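Local coordinates for hypothetical protein TT0907 (Thermus thermophilus, PDB 1WDI), which probably transfers and isomerises the ribose of S-adenosylmethionine onto preQ1-modified tRNA, yielding epoxyqueuosine in the queuosine pathway, at residues 234-237 against 238-241. Sequence-based numbering, arbitrary orientation.
Sequences AIPE and EVAE
Val239 packs back against Pro236 and Ile235, the two residues that lead into its helix. Its CB lies 3.4 Å from the carbonyl O of Pro236 and 4.0 Å from Ile235 CG2. From there the branches part. CG1, anti to the valine's own backbone N (chi1 174°), runs to Ile235 CG2 at 3.9 Å, the two side chains crossing at about a right angle. CG2 instead lies alongside the proline ring, 3.8 Å from Pro236 CB and almost as near its CD. The arrangement is a strand-to-helix junction: strand 231-235 ends at Ile235, Pro236 takes the N-cap position, and helix 237-248 starts at once. Pro236 O accepts the first helical bond, from Ala240 N at 3.0 Å and nearly straight (170° at the hydrogen), while Val239 N adds a weak, bent one to the same oxygen. Glu241 N continues the pattern to Glu237 O. Ile235 CG2 also reaches Ala240 CB at 4.1 Å, and both residues are buried: Ile235 rests on Ala267 and Ala240 on Ala276. The exposed Glu237 and Glu238 lie in the first turn and Glu241 just beyond it; extended beyond CG, they hold their carboxylates away from the backbone near the helix start, where the helix dipole would be expected to favour negative charge.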
loop_
_atom_site.group_PDB
_atom_site.type_symbol
_atom_site.label_atom_id
_atom_site.label_comp_id
_atom_site.label_asym_id
_atom_site.label_seq_id
_atom_site.Cartn_x
_atom_site.Cartn_y
_atom_site.Cartn_z
ATOM N N ALA A 234 -0.532 -9.263 6.263
ATOM C CA ALA A 234 -0.336 -10.694 6.418
ATOM C C ALA A 234 0.741 -11.126 5.442
ATOM O O ALA A 234 0.713 -10.757 4.270
ATOM C CB ALA A 234 -1.638 -11.450 6.144
ATOM N N ILE A 235 1.707 -11.889 5.936
ATOM C CA ILE A 235 2.777 -12.380 5.088
ATOM C C ILE A 235 2.644 -13.889 4.923
ATOM O O ILE A 235 2.785 -14.642 5.885
ATOM C CB ILE A 235 4.157 -12.067 5.685
ATOM C CG1 ILE A 235 4.325 -10.553 5.847
ATOM C CG2 ILE A 235 5.243 -12.646 4.784
ATOM C CD1 ILE A 235 5.660 -10.151 6.393
ATOM N N PRO A 236 2.357 -14.345 3.695
ATOM C CA PRO A 236 2.210 -15.775 3.407
ATOM C C PRO A 236 3.469 -16.539 3.794
ATOM O O PRO A 236 4.585 -16.010 3.712
ATOM C CB PRO A 236 1.969 -15.798 1.896
ATOM C CG PRO A 236 1.246 -14.509 1.658
ATOM C CD PRO A 236 2.046 -13.537 2.501
ATOM N N GLU A 237 3.291 -17.788 4.206
ATOM C CA GLU A 237 4.416 -18.625 4.600
ATOM C C GLU A 237 5.468 -18.741 3.502
ATOM O O GLU A 237 6.666 -18.677 3.778
ATOM C CB GLU A 237 3.921 -20.022 4.966
ATOM C CG GLU A 237 2.891 -20.044 6.078
ATOM C CD GLU A 237 2.148 -21.359 6.126
ATOM O OE1 GLU A 237 2.770 -22.389 6.472
ATOM O OE2 GLU A 237 0.946 -21.364 5.804
ATOM N N GLU A 238 5.026 -18.928 2.261
ATOM C CA GLU A 238 5.957 -19.060 1.139
ATOM C C GLU A 238 6.767 -17.781 0.932
ATOM O O GLU A 238 7.922 -17.833 0.513
ATOM C CB GLU A 238 5.197 -19.402 -0.152
ATOM C CG GLU A 238 4.269 -18.299 -0.634
ATOM C CD GLU A 238 3.332 -18.749 -1.748
ATOM O OE1 GLU A 238 3.812 -19.058 -2.865
ATOM O OE2 GLU A 238 2.107 -18.792 -1.500
ATOM N N VAL A 239 6.157 -16.635 1.216
ATOM C CA VAL A 239 6.838 -15.353 1.058
ATOM C C VAL A 239 7.892 -15.170 2.144
ATOM O O VAL A 239 9.039 -14.821 1.860
ATOM C CB VAL A 239 5.835 -14.170 1.106
ATOM C CG1 VAL A 239 6.583 -12.843 1.080
ATOM C CG2 VAL A 239 4.884 -14.258 -0.079
ATOM N N ALA A 240 7.507 -15.411 3.393
ATOM C CA ALA A 240 8.449 -15.278 4.497
ATOM C C ALA A 240 9.619 -16.217 4.231
ATOM O O ALA A 240 10.780 -15.842 4.377
ATOM C CB ALA A 240 7.777 -15.643 5.815
ATOM N N GLU A 241 9.305 -17.442 3.822
ATOM C CA GLU A 241 10.344 -18.426 3.544
ATOM C C GLU A 241 11.261 -17.993 2.396
ATOM O O GLU A 241 12.481 -18.165 2.466
ATOM C CB GLU A 241 9.707 -19.788 3.236
ATOM C CG GLU A 241 10.700 -20.874 2.864
ATOM C CD GLU A 241 10.059 -22.244 2.790
ATOM O OE1 GLU A 241 8.891 -22.336 2.361
ATOM O OE2 GLU A 241 10.727 -23.235 3.152
#